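Local coordinates for dioxygenase (Pseudomonas brassicacearum, PDB 5V2D), which probably cleaves the central double bond of lignin-derived stilbenes with molecular oxygen at an iron centre, as lignostilbene dioxygenases of the carotenoid-cleaving family do, at residues A[86-91]-A[97-102]; A[90-95]-A[482-487]; A[62-67]-A[455-460]; A[151-156]-A[161-166]. One frame throughout, in Å; residues are numbered along the deposited sequence.

Contact 1: residues A[86-91]-A[97-102]; sequences MVSGFH and VSLRRR
Arg101 of strand 97-102 runs alongside Ser88 and meets Met86 of the neighbouring strand 86-91. Its CB lies 3.7 Å from Ser88 OG; CG and CD, carried onward by a chain extended from CG to NE, each pass within 3.2 Å of the same hydroxyl oxygen. NE then donates to a water that also donates to Met86 O and bonds Ser88 OG. At the tip, Met86 CG sits over the centre of one guanidinium face, 3.4 Å from Arg101 CZ, while NH2 forms a salt bridge with Asp68 and NH1 a hydrogen bond with Ile41 O. Replacing Arg101 by alanine removes the guanidinium and is likely to deprive Asp68 of this salt bridge and Met86 CG of the flat face it packs on.

The two strands make an antiparallel beta hairpin within a five-stranded sheet, probably one blade of the beta-propeller of this family. Three hydrogen-bonded pairs, Val87 with Arg102, Gly89 with Arg100 and His91 with Ser98, hold it, Gly89 N to Arg100 O measuring 2.8 Å. On the face that carries Arg101, Leu99 CD1 lies over the middle of the Phe90 ring in a CH-pi contact, 3.7 Å from the centroid and 10° off the normal.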
loop_
_atom_site.group_PDB
_atom_site.type_symbol
_atom_site.label_atom_id
_atom_site.label_comp_id
_atom_site.label_asym_id
_atom_site.label_seq_id
_atom_site.Cartn_x
_atom_site.Cartn_y
_atom_site.Cartn_z
ATOM N N MET A 86 4.887 5.499 -10.457
ATOM C CA MET A 86 5.058 6.920 -10.610
ATOM C C MET A 86 5.079 7.580 -9.241
ATOM O O MET A 86 4.028 7.534 -8.526
ATOM C CB MET A 86 3.895 7.460 -11.446
ATOM C CG MET A 86 3.933 8.948 -11.693
ATOM S SD MET A 86 5.138 9.456 -12.920
ATOM C CE MET A 86 4.096 9.263 -14.383
ATOM N N VAL A 87 6.223 8.152 -8.850
ATOM C CA VAL A 87 6.381 8.687 -7.522
ATOM C C VAL A 87 6.167 10.183 -7.560
ATOM O O VAL A 87 6.723 10.871 -8.420
ATOM C CB VAL A 87 7.794 8.361 -6.975
ATOM C CG1 VAL A 87 8.043 8.999 -5.641
ATOM C CG2 VAL A 87 8.008 6.873 -6.908
ATOM N N SER A 88 5.381 10.662 -6.591
ATOM C CA SER A 88 5.185 12.125 -6.412
ATOM C C SER A 88 5.834 12.498 -5.091
ATOM O O SER A 88 5.760 11.746 -4.112
ATOM C CB SER A 88 3.706 12.433 -6.369
ATOM O OG SER A 88 3.143 12.314 -7.697
ATOM N N GLY A 89 6.458 13.680 -5.063
ATOM C CA GLY A 89 6.971 14.282 -3.831
ATOM C C GLY A 89 6.416 15.690 -3.701
ATOM O O GLY A 89 6.707 16.519 -4.552
ATOM N N PHE A 90 5.597 15.952 -2.673
ATOM C CA PHE A 90 5.114 17.262 -2.336
ATOM C C PHE A 90 6.031 17.774 -1.230
ATOM O O PHE A 90 5.992 17.257 -0.093
ATOM C CB PHE A 90 3.703 17.241 -1.849
ATOM C CG PHE A 90 2.678 16.920 -2.892
ATOM C CD1 PHE A 90 2.100 17.895 -3.630
ATOM C CD2 PHE A 90 2.269 15.600 -3.094
ATOM C CE1 PHE A 90 1.097 17.659 -4.565
ATOM C CE2 PHE A 90 1.281 15.331 -4.036
ATOM C CZ PHE A 90 0.684 16.365 -4.787
ATOM N N HIS A 91 6.838 18.789 -1.534
ATOM C CA HIS A 91 7.765 19.297 -0.564
ATOM C C HIS A 91 7.189 20.576 0.123
ATOM O O HIS A 91 6.890 21.562 -0.578
ATOM C CB HIS A 91 9.075 19.646 -1.233
ATOM C CG HIS A 91 10.090 20.207 -0.282
ATOM N ND1 HIS A 91 10.595 19.477 0.782
ATOM C CD2 HIS A 91 10.658 21.445 -0.216
ATOM C CE1 HIS A 91 11.442 20.242 1.463
ATOM N NE2 HIS A 91 11.496 21.440 0.887
ATOM N N VAL A 97 4.382 24.935 -1.025
ATOM C CA VAL A 97 4.417 23.506 -1.426
ATOM C C VAL A 97 4.802 23.456 -2.898
ATOM O O VAL A 97 4.280 24.254 -3.718
ATOM C CB VAL A 97 3.083 22.802 -1.218
ATOM C CG1 VAL A 97 3.256 21.332 -1.425
ATOM C CG2 VAL A 97 2.605 23.004 0.181
ATOM N N SER A 98 5.726 22.574 -3.204
ATOM C CA SER A 98 6.076 22.256 -4.595
ATOM C C SER A 98 5.864 20.761 -4.893
ATOM O O SER A 98 5.682 19.986 -3.959
ATOM C CB SER A 98 7.501 22.661 -4.880
ATOM O OG SER A 98 8.372 21.923 -4.045
ATOM N N LEU A 99 5.824 20.401 -6.180
ATOM C CA LEU A 99 5.532 19.013 -6.559
ATOM C C LEU A 99 6.530 18.596 -7.634
ATOM O O LEU A 99 6.827 19.358 -8.581
ATOM C CB LEU A 99 4.155 18.889 -7.104
ATOM C CG LEU A 99 3.751 17.576 -7.761
ATOM C CD1 LEU A 99 3.774 16.395 -6.828
ATOM C CD2 LEU A 99 2.366 17.813 -8.350
ATOM N N ARG A 100 7.053 17.396 -7.438
ATOM C CA ARG A 100 7.725 16.651 -8.505
ATOM C C ARG A 100 7.132 15.295 -8.639
ATOM O O ARG A 100 6.806 14.690 -7.654
ATOM C CB ARG A 100 9.135 16.432 -8.090
ATOM C CG ARG A 100 10.018 17.479 -8.451
ATOM C CD ARG A 100 11.241 16.609 -8.992
ATOM N NE ARG A 100 12.090 17.321 -9.947
ATOM C CZ ARG A 100 12.822 18.351 -9.567
ATOM N NH1 ARG A 100 12.857 18.777 -8.276
ATOM N NH2 ARG A 100 13.542 18.950 -10.492
ATOM N N ARG A 101 6.974 14.829 -9.888
ATOM C CA ARG A 101 6.324 13.552 -10.154
ATOM C C ARG A 101 7.166 12.890 -11.251
ATOM O O ARG A 101 7.355 13.522 -12.312
ATOM C CB ARG A 101 4.911 13.742 -10.578
ATOM C CG ARG A 101 4.109 12.455 -10.715
ATOM C CD ARG A 101 2.607 12.761 -10.799
ATOM N NE ARG A 101 1.774 11.562 -10.738
ATOM C CZ ARG A 101 1.142 10.959 -11.710
ATOM N NH1 ARG A 101 1.280 11.336 -12.984
ATOM N NH2 ARG A 101 0.390 9.890 -11.391
ATOM N N ARG A 102 7.657 11.697 -10.996
ATOM C CA ARG A 102 8.568 10.995 -11.927
ATOM C C ARG A 102 8.328 9.473 -11.870
ATOM O O ARG A 102 8.067 8.922 -10.798
ATOM C CB ARG A 102 10.076 11.225 -11.601
ATOM C CG ARG A 102 10.628 12.641 -11.659
ATOM C CD ARG A 102 10.647 13.195 -13.107
ATOM N NE ARG A 102 11.366 14.427 -13.474
ATOM C CZ ARG A 102 10.861 15.671 -13.572
ATOM N NH1 ARG A 102 9.635 15.966 -13.207
ATOM N NH2 ARG A 102 11.634 16.657 -14.008
HETATM O O HOH W 1 2.428 9.829 -8.206
#

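Contact 2: residues A[90-95]-A[482-487]; sequences FHFANG and ARIRIP
Two aromatic rings of strand 90-93 meet two isoleucines of strand 482-486, mainly through the CD1 methyls of the latter. Phe90 offers the far end of its ring: CZ lies 3.8 Å from Ile486 CD1, and CE1 is 4.0 Å from both CD1 and CG1 of Ile486, the two side chains crossing at about a right angle. Two residues on, Phe92 CE1 touches Ile484 CD1 at 3.8 Å. The neighbouring ring atom, Phe92 CZ, is 3.9 Å from Ile484 CD1. In Ile484 the CG1 branch stands anti to the carbonyl carbon (chi1 -58°) and CD1 continues outward nearly extended (chi2 155°), which carries the methyl to the Phe92 ring.

No hydrogen bond crosses here, and the closest alpha carbons, those of Phe90 and Ile484, are 10.1 Å apart. The strands belong to different five-stranded antiparallel sheets, and their side chains fill the layer between, as where two blades of a beta-propeller pack against each other.

A second shell closes round these pairs. Leu468 of strand 465-472 touches Phe90, Phe92 and Ile484, while Val97 of the hairpin partner strand 96-103 packs on both Phe92 and Ile484. Backbone hydrogen bonds of Phe90 with Phe62 and of Phe92 with Gly60 fix the aromatic strand, and on the other side those of Ala482 with Val470 and of Arg483 with Glu51 anchor the isoleucine strand in its own sheet.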
loop_
_atom_site.group_PDB
_atom_site.type_symbol
_atom_site.label_atom_id
_atom_site.label_comp_id
_atom_site.label_asym_id
_atom_site.label_seq_id
_atom_site.Cartn_x
_atom_site.Cartn_y
_atom_site.Cartn_z
ATOM N N PHE A 90 5.597 15.952 -2.673
ATOM C CA PHE A 90 5.114 17.262 -2.336
ATOM C C PHE A 90 6.031 17.774 -1.230
ATOM O O PHE A 90 5.992 17.257 -0.093
ATOM C CB PHE A 90 3.703 17.241 -1.849
ATOM C CG PHE A 90 2.678 16.920 -2.892
ATOM C CD1 PHE A 90 2.100 17.895 -3.630
ATOM C CD2 PHE A 90 2.269 15.600 -3.094
ATOM C CE1 PHE A 90 1.097 17.659 -4.565
ATOM C CE2 PHE A 90 1.281 15.331 -4.036
ATOM C CZ PHE A 90 0.684 16.365 -4.787
ATOM N N HIS A 91 6.838 18.789 -1.534
ATOM C CA HIS A 91 7.765 19.297 -0.564
ATOM C C HIS A 91 7.189 20.576 0.123
ATOM O O HIS A 91 6.890 21.562 -0.578
ATOM C CB HIS A 91 9.075 19.646 -1.233
ATOM C CG HIS A 91 10.090 20.207 -0.282
ATOM N ND1 HIS A 91 10.595 19.477 0.782
ATOM C CD2 HIS A 91 10.658 21.445 -0.216
ATOM C CE1 HIS A 91 11.442 20.242 1.463
ATOM N NE2 HIS A 91 11.496 21.440 0.887
ATOM N N PHE A 92 7.075 20.525 1.442
ATOM C CA PHE A 92 6.478 21.570 2.264
ATOM C C PHE A 92 7.651 22.346 2.921
ATOM O O PHE A 92 8.496 21.774 3.618
ATOM C CB PHE A 92 5.633 20.995 3.409
ATOM C CG PHE A 92 4.361 20.358 2.982
ATOM C CD1 PHE A 92 3.135 20.935 3.333
ATOM C CD2 PHE A 92 4.319 19.186 2.305
ATOM C CE1 PHE A 92 1.950 20.367 2.961
ATOM C CE2 PHE A 92 3.106 18.621 1.914
ATOM C CZ PHE A 92 1.931 19.217 2.237
ATOM N N ALA A 93 7.686 23.648 2.702
ATOM C CA ALA A 93 8.674 24.448 3.454
ATOM C C ALA A 93 8.128 25.825 3.674
ATOM O O ALA A 93 7.761 26.513 2.734
ATOM C CB ALA A 93 10.024 24.545 2.757
ATOM N N ASN A 94 8.079 26.232 4.925
ATOM C CA ASN A 94 7.663 27.614 5.250
ATOM C C ASN A 94 6.361 28.113 4.611
ATOM O O ASN A 94 6.345 29.208 4.095
ATOM C CB ASN A 94 8.764 28.560 4.753
ATOM C CG ASN A 94 9.531 28.941 5.818
ATOM O OD1 ASN A 94 9.162 29.892 6.579
ATOM N ND2 ASN A 94 10.583 28.193 6.027
ATOM N N GLY A 95 5.318 27.296 4.541
ATOM C CA GLY A 95 4.074 27.710 3.953
ATOM C C GLY A 95 3.926 27.580 2.457
ATOM O O GLY A 95 2.900 27.963 1.921
ATOM N N ALA A 482 -6.236 23.828 5.010
ATOM C CA ALA A 482 -5.589 24.255 3.764
ATOM C C ALA A 482 -5.889 23.261 2.670
ATOM O O ALA A 482 -5.949 22.062 2.911
ATOM C CB ALA A 482 -4.100 24.376 3.938
ATOM N N ARG A 483 -6.172 23.768 1.491
ATOM C CA ARG A 483 -6.338 22.962 0.277
ATOM C C ARG A 483 -5.303 23.381 -0.730
ATOM O O ARG A 483 -5.278 24.534 -1.163
ATOM C CB ARG A 483 -7.712 23.134 -0.347
ATOM C CG ARG A 483 -8.887 22.772 0.586
ATOM C CD ARG A 483 -10.156 23.040 -0.149
ATOM N NE ARG A 483 -11.368 22.703 0.553
ATOM C CZ ARG A 483 -12.159 21.675 0.243
ATOM N NH1 ARG A 483 -11.912 20.814 -0.725
ATOM N NH2 ARG A 483 -13.215 21.463 0.943
ATOM N N ILE A 484 -4.419 22.441 -1.067
ATOM C CA ILE A 484 -3.333 22.707 -2.013
ATOM C C ILE A 484 -3.773 22.257 -3.405
ATOM O O ILE A 484 -3.964 21.054 -3.643
ATOM C CB ILE A 484 -2.060 22.006 -1.542
ATOM C CG1 ILE A 484 -1.690 22.494 -0.136
ATOM C CG2 ILE A 484 -0.944 22.211 -2.504
ATOM C CD1 ILE A 484 -0.845 21.405 0.553
ATOM N N ARG A 485 -3.975 23.218 -4.325
ATOM C CA ARG A 485 -4.577 22.885 -5.610
ATOM C C ARG A 485 -3.458 22.343 -6.522
ATOM O O ARG A 485 -2.353 22.843 -6.492
ATOM C CB ARG A 485 -5.208 24.088 -6.267
ATOM C CG ARG A 485 -6.456 24.603 -5.567
ATOM C CD ARG A 485 -7.154 25.645 -6.496
ATOM N NE ARG A 485 -8.148 26.354 -5.695
ATOM C CZ ARG A 485 -7.964 27.485 -5.026
ATOM N NH1 ARG A 485 -6.823 28.156 -5.093
ATOM N NH2 ARG A 485 -8.984 27.994 -4.342
ATOM N N ILE A 486 -3.758 21.290 -7.230
ATOM C CA ILE A 486 -2.809 20.646 -8.182
ATOM C C ILE A 486 -3.395 20.930 -9.543
ATOM O O ILE A 486 -4.579 20.702 -9.773
ATOM C CB ILE A 486 -2.718 19.154 -7.893
ATOM C CG1 ILE A 486 -2.209 18.967 -6.465
ATOM C CG2 ILE A 486 -1.652 18.521 -8.790
ATOM C CD1 ILE A 486 -2.653 17.712 -5.857
ATOM N N PRO A 487 -2.570 21.403 -10.489
ATOM C CA PRO A 487 -3.091 21.821 -11.761
ATOM C C PRO A 487 -3.391 20.709 -12.771
ATOM O O PRO A 487 -3.755 20.984 -13.928
ATOM C CB PRO A 487 -1.971 22.694 -12.276
ATOM C CG PRO A 487 -0.760 22.195 -11.634
ATOM C CD PRO A 487 -1.187 21.825 -10.282
#

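Contact 3: residues A[62-67]-A[455-460]; sequences FYQVAP and VALLNL
A water molecule joins Gln64 to Leu457, donating to Gln64 OE1 at 2.8 Å and accepting from Leu457 N at 2.9 Å. It spans a gap between strands 62-67 and 455-460 that no direct hydrogen bond crosses: the alpha carbons of Gln64 and Leu457 are 9.9 Å apart. Gln64 gets there by stretching out, CG anti to the backbone N (chi1 -164°) and the chain extended beyond it, which delivers the amide to the middle of the interface. The other end of that amide is also held, since NE2 donates to the carbonyl oxygen of Leu494, and with both ends engaged the group is probably restrained from flipping.

Leu457 meets the amide obliquely, its CD1 methyl 3.6 Å from Gln64 OE1, so the oxygen has a hydrocarbon neighbour as well as the water. The bridging water also lies at the edge of the Phe62 ring, in its plane. Across the interface Phe62 CD2 approaches Val455 CG1 at 4.2 Å, a looser apolar touch.

Leu468 packs on Phe62, Val455 and Leu457, and Ile439 on Phe62 and Val455, the two supplying apolar cover to these residues. The two strands lie in separate antiparallel sheets, consistent with adjoining propeller blades, and the side chain of Gln64 is about 10 Å from the iron. All four touching residues are buried; the water gives the backbone N-H of Leu457 and the amide oxygen of Gln64 a common partner, allowing polar groups to be accommodated in a largely apolar contact between sheets.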
loop_
_atom_site.group_PDB
_atom_site.type_symbol
_atom_site.label_atom_id
_atom_site.label_comp_id
_atom_site.label_asym_id
_atom_site.label_seq_id
_atom_site.Cartn_x
_atom_site.Cartn_y
_atom_site.Cartn_z
ATOM N N PHE A 62 6.052 14.813 1.469
ATOM C CA PHE A 62 5.065 13.740 1.386
ATOM C C PHE A 62 5.361 13.010 0.071
ATOM O O PHE A 62 5.142 13.595 -1.020
ATOM C CB PHE A 62 3.668 14.329 1.350
ATOM C CG PHE A 62 2.557 13.342 1.135
ATOM C CD1 PHE A 62 2.682 11.995 1.422
ATOM C CD2 PHE A 62 1.360 13.754 0.648
ATOM C CE1 PHE A 62 1.637 11.108 1.250
ATOM C CE2 PHE A 62 0.302 12.871 0.473
ATOM C CZ PHE A 62 0.428 11.550 0.792
ATOM N N TYR A 63 5.858 11.785 0.147
ATOM C CA TYR A 63 6.102 10.974 -1.035
ATOM C C TYR A 63 4.929 10.003 -1.184
ATOM O O TYR A 63 4.420 9.469 -0.199
ATOM C CB TYR A 63 7.371 10.140 -0.903
ATOM C CG TYR A 63 8.615 10.964 -0.742
ATOM C CD1 TYR A 63 9.247 11.513 -1.904
ATOM C CD2 TYR A 63 9.195 11.174 0.450
ATOM C CE1 TYR A 63 10.431 12.231 -1.784
ATOM C CE2 TYR A 63 10.357 11.888 0.570
ATOM C CZ TYR A 63 10.986 12.397 -0.536
ATOM O OH TYR A 63 12.130 13.119 -0.407
ATOM N N GLN A 64 4.525 9.758 -2.400
ATOM C CA GLN A 64 3.484 8.777 -2.660
ATOM C C GLN A 64 3.804 8.067 -3.993
ATOM O O GLN A 64 4.369 8.697 -4.878
ATOM C CB GLN A 64 2.124 9.464 -2.698
ATOM C CG GLN A 64 1.035 8.343 -2.558
ATOM C CD GLN A 64 -0.384 8.741 -2.088
ATOM O OE1 GLN A 64 -0.925 9.888 -2.293
ATOM N NE2 GLN A 64 -1.025 7.755 -1.520
ATOM N N VAL A 65 3.449 6.795 -4.127
ATOM C CA VAL A 65 3.624 6.142 -5.430
ATOM C C VAL A 65 2.270 5.686 -5.949
ATOM O O VAL A 65 1.423 5.160 -5.186
ATOM C CB VAL A 65 4.649 5.010 -5.368
ATOM C CG1 VAL A 65 4.243 3.896 -4.389
ATOM C CG2 VAL A 65 4.966 4.436 -6.728
ATOM N N ALA A 66 2.069 5.911 -7.236
ATOM C CA ALA A 66 0.924 5.454 -7.953
ATOM C C ALA A 66 1.308 4.529 -9.122
ATOM O O ALA A 66 2.102 4.900 -9.934
ATOM C CB ALA A 66 0.159 6.615 -8.511
ATOM N N PRO A 67 0.581 3.439 -9.269
ATOM C CA PRO A 67 0.615 2.751 -10.550
ATOM C C PRO A 67 0.085 3.667 -11.634
ATOM O O PRO A 67 -0.946 4.314 -11.430
ATOM C CB PRO A 67 -0.311 1.545 -10.336
ATOM C CG PRO A 67 -0.438 1.411 -8.872
ATOM C CD PRO A 67 -0.339 2.796 -8.311
ATOM N N VAL A 455 -2.867 14.636 6.125
ATOM C CA VAL A 455 -2.695 15.138 4.784
ATOM C C VAL A 455 -3.052 14.005 3.813
ATOM O O VAL A 455 -2.622 12.856 3.985
ATOM C CB VAL A 455 -1.287 15.603 4.563
ATOM C CG1 VAL A 455 -1.123 16.124 3.097
ATOM C CG2 VAL A 455 -0.923 16.694 5.563
ATOM N N ALA A 456 -3.844 14.307 2.814
ATOM C CA ALA A 456 -4.243 13.313 1.844
ATOM C C ALA A 456 -4.651 13.938 0.544
ATOM O O ALA A 456 -5.146 15.066 0.527
ATOM C CB ALA A 456 -5.448 12.505 2.363
ATOM N N LEU A 457 -4.515 13.210 -0.531
ATOM C CA LEU A 457 -5.078 13.648 -1.774
ATOM C C LEU A 457 -6.575 13.460 -1.757
ATOM O O LEU A 457 -7.101 12.409 -1.346
ATOM C CB LEU A 457 -4.526 12.838 -2.976
ATOM C CG LEU A 457 -3.094 13.266 -3.413
ATOM C CD1 LEU A 457 -2.607 12.256 -4.422
ATOM C CD2 LEU A 457 -3.030 14.654 -4.015
ATOM N N LEU A 458 -7.232 14.503 -2.235
ATOM C CA LEU A 458 -8.663 14.547 -2.438
ATOM C C LEU A 458 -8.905 14.600 -3.946
ATOM O O LEU A 458 -8.423 15.479 -4.655
ATOM C CB LEU A 458 -9.272 15.779 -1.729
ATOM C CG LEU A 458 -10.772 16.086 -2.037
ATOM C CD1 LEU A 458 -11.602 14.992 -1.461
ATOM C CD2 LEU A 458 -11.179 17.461 -1.477
ATOM N N ASN A 459 -9.633 13.603 -4.422
ATOM C CA ASN A 459 -10.000 13.467 -5.798
ATOM C C ASN A 459 -11.414 14.073 -5.931
ATOM O O ASN A 459 -12.355 13.535 -5.348
ATOM C CB ASN A 459 -10.059 11.984 -6.251
ATOM C CG ASN A 459 -8.890 11.165 -5.783
ATOM O OD1 ASN A 459 -7.760 11.526 -6.059
ATOM N ND2 ASN A 459 -9.186 10.080 -4.926
ATOM N N LEU A 460 -11.538 15.114 -6.735
ATOM C CA LEU A 460 -12.809 15.750 -7.001
ATOM C C LEU A 460 -13.233 15.154 -8.317
ATOM O O LEU A 460 -12.840 15.620 -9.396
ATOM C CB LEU A 460 -12.650 17.247 -7.076
ATOM C CG LEU A 460 -12.664 18.169 -5.844
ATOM C CD1 LEU A 460 -13.333 17.612 -4.634
ATOM C CD2 LEU A 460 -11.274 18.573 -5.453
HETATM O O HOH W 2 -2.928 10.780 -0.487
#

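Contact 4: residues A[151-156]-A[161-166]; sequences LLALKE and WAMDLE
An antiparallel beta hairpin joins strands 151-154 and 161-163, the middle pair of a four-stranded sheet that is probably a blade of the family's propeller. Leu151 and Met163 bond reciprocally through their backbones, and so do Ala153 and Trp161; Ala153 N reaches Trp161 O at 2.8 Å and almost straight, the N-H...O angle being 177°. Between them Leu152 and Ala162 form a non-hydrogen-bonded pair, where Leu152 CD2 rests 4.3 Å from Ala162 CB.

Leu151 has the largest share of the packing. Its CB lies 3.6 Å from Met163 O and 3.8 Å from Leu165 CD2, the Leu165 side chain folding back to cover Leu151. With CG anti to the carbonyl carbon (chi1 -55°) and the chain extended at chi2 (173°), Met163 SD comes to 4.3 Å from Ala153 CB. Asp164 OD1 accepts from Glu166 N at 2.7 Å, an Asx turn.

In the connection between the strands, Glu156 bonds through OE1 to ND1 of the iron ligand His239, a second-shell link that probably helps to orient that imidazole. Strand 143-147 borders one side of the hairpin and strand 170-173 the other, while Leu151 and Met163 both pack on Val87 of strand 85-93.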
loop_
_atom_site.group_PDB
_atom_site.type_symbol
_atom_site.label_atom_id
_atom_site.label_comp_id
_atom_site.label_asym_id
_atom_site.label_seq_id
_atom_site.Cartn_x
_atom_site.Cartn_y
_atom_site.Cartn_z
ATOM N N LEU A 151 15.301 7.327 -1.267
ATOM C CA LEU A 151 13.896 6.908 -1.235
ATOM C C LEU A 151 13.808 5.502 -1.891
ATOM O O LEU A 151 14.309 5.317 -3.003
ATOM C CB LEU A 151 13.052 7.860 -2.073
ATOM C CG LEU A 151 11.519 7.628 -1.859
ATOM C CD1 LEU A 151 11.090 8.090 -0.495
ATOM C CD2 LEU A 151 10.704 8.320 -2.916
ATOM N N LEU A 152 13.198 4.553 -1.183
ATOM C CA LEU A 152 12.967 3.222 -1.751
ATOM C C LEU A 152 11.559 3.167 -2.312
ATOM O O LEU A 152 10.606 3.558 -1.618
ATOM C CB LEU A 152 13.086 2.169 -0.708
ATOM C CG LEU A 152 14.521 2.030 -0.137
ATOM C CD1 LEU A 152 14.467 0.926 0.917
ATOM C CD2 LEU A 152 15.565 1.810 -1.215
ATOM N N ALA A 153 11.445 2.804 -3.548
ATOM C CA ALA A 153 10.178 2.494 -4.209
ATOM C C ALA A 153 10.082 0.986 -4.270
ATOM O O ALA A 153 10.978 0.281 -4.789
ATOM C CB ALA A 153 10.123 3.064 -5.621
ATOM N N LEU A 154 9.030 0.456 -3.667
ATOM C CA LEU A 154 8.950 -0.952 -3.342
ATOM C C LEU A 154 7.761 -1.644 -4.048
ATOM O O LEU A 154 6.663 -1.089 -4.173
ATOM C CB LEU A 154 8.795 -1.139 -1.874
ATOM C CG LEU A 154 9.868 -0.456 -1.018
ATOM C CD1 LEU A 154 9.179 0.529 -0.044
ATOM C CD2 LEU A 154 10.609 -1.518 -0.227
ATOM N N LYS A 155 7.989 -2.913 -4.357
ATOM C CA LYS A 155 6.945 -3.778 -4.747
ATOM C C LYS A 155 7.372 -5.223 -4.426
ATOM O O LYS A 155 8.472 -5.587 -4.650
ATOM C CB LYS A 155 6.821 -3.570 -6.198
ATOM C CG LYS A 155 6.166 -4.547 -7.015
ATOM C CD LYS A 155 4.818 -4.570 -6.944
ATOM C CE LYS A 155 4.294 -5.014 -8.326
ATOM N NZ LYS A 155 2.801 -4.947 -8.046
ATOM N N GLU A 156 6.432 -5.978 -3.913
ATOM C CA GLU A 156 6.714 -7.206 -3.180
ATOM C C GLU A 156 7.174 -8.385 -4.027
ATOM O O GLU A 156 7.433 -9.468 -3.480
ATOM C CB GLU A 156 5.496 -7.631 -2.344
ATOM C CG GLU A 156 4.293 -8.127 -3.202
ATOM C CD GLU A 156 2.980 -8.028 -2.402
ATOM O OE1 GLU A 156 2.688 -6.926 -1.878
ATOM O OE2 GLU A 156 2.245 -9.046 -2.288
ATOM N N TRP A 161 13.674 -0.235 -5.657
ATOM C CA TRP A 161 14.414 0.649 -6.519
ATOM C C TRP A 161 14.664 1.974 -5.756
ATOM O O TRP A 161 13.771 2.517 -5.101
ATOM C CB TRP A 161 13.644 0.904 -7.830
ATOM C CG TRP A 161 13.828 -0.234 -8.723
ATOM C CD1 TRP A 161 13.367 -1.496 -8.541
ATOM C CD2 TRP A 161 14.675 -0.274 -9.871
ATOM N NE1 TRP A 161 13.856 -2.307 -9.526
ATOM C CE2 TRP A 161 14.669 -1.587 -10.351
ATOM C CE3 TRP A 161 15.416 0.678 -10.550
ATOM C CZ2 TRP A 161 15.368 -1.956 -11.501
ATOM C CZ3 TRP A 161 16.110 0.315 -11.688
ATOM C CH2 TRP A 161 16.108 -0.984 -12.136
ATOM N N ALA A 162 15.921 2.419 -5.761
ATOM C CA ALA A 162 16.262 3.655 -5.072
ATOM C C ALA A 162 16.113 4.852 -5.968
ATOM O O ALA A 162 16.394 4.779 -7.175
ATOM C CB ALA A 162 17.668 3.549 -4.492
ATOM N N MET A 163 15.654 5.929 -5.347
ATOM C CA MET A 163 15.533 7.208 -5.945
ATOM C C MET A 163 16.151 8.313 -5.097
ATOM O O MET A 163 16.205 8.236 -3.864
ATOM C CB MET A 163 14.061 7.484 -6.193
ATOM C CG MET A 163 13.356 6.380 -7.043
ATOM S SD MET A 163 11.583 6.815 -7.033
ATOM C CE MET A 163 11.453 7.688 -8.611
ATOM N N ASP A 164 16.558 9.386 -5.777
ATOM C CA ASP A 164 17.126 10.547 -5.074
ATOM C C ASP A 164 15.974 11.232 -4.307
ATOM O O ASP A 164 14.890 11.527 -4.896
ATOM C CB ASP A 164 17.751 11.503 -6.078
ATOM C CG ASP A 164 18.359 12.715 -5.419
ATOM O OD1 ASP A 164 17.677 13.620 -4.895
ATOM O OD2 ASP A 164 19.570 12.789 -5.438
ATOM N N LEU A 165 16.184 11.488 -3.027
ATOM C CA LEU A 165 15.146 12.114 -2.183
ATOM C C LEU A 165 14.667 13.505 -2.682
ATOM O O LEU A 165 13.519 13.851 -2.507
ATOM C CB LEU A 165 15.681 12.283 -0.783
ATOM C CG LEU A 165 15.720 10.928 0.002
ATOM C CD1 LEU A 165 16.727 11.022 1.168
ATOM C CD2 LEU A 165 14.290 10.461 0.448
ATOM N N GLU A 166 15.540 14.277 -3.349
ATOM C CA GLU A 166 15.158 15.599 -3.817
ATOM C C GLU A 166 14.665 15.590 -5.232
ATOM O O GLU A 166 13.614 16.130 -5.485
ATOM C CB GLU A 166 16.316 16.575 -3.691
ATOM C CG GLU A 166 16.765 16.701 -2.212
ATOM C CD GLU A 166 17.727 17.866 -1.958
ATOM O OE1 GLU A 166 17.531 18.597 -0.939
ATOM O OE2 GLU A 166 18.668 18.059 -2.791
#

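All four contacts are largely buried, though contact 1 has an exposed histidine and partly exposed residues along one face. Contacts 1 and 4 are hairpins within single sheets, held by regular backbone hydrogen bonds; contacts 2 and 3 join the same two five-stranded sheets through side chains, contact 2 by hydrocarbon alone and contact 3 with a water added. Strand 85-93 serves both contacts 1 and 2, and strand 60-67 of contact 3 lies beside it. Contact 4 belongs to another sheet, which meets the first at Val87 of contact 1 and where Tyr63 OH bonds to Leu165 O. Contacts 3 and 4 approach the iron; contact 2 lies farthest from the centre of the chain.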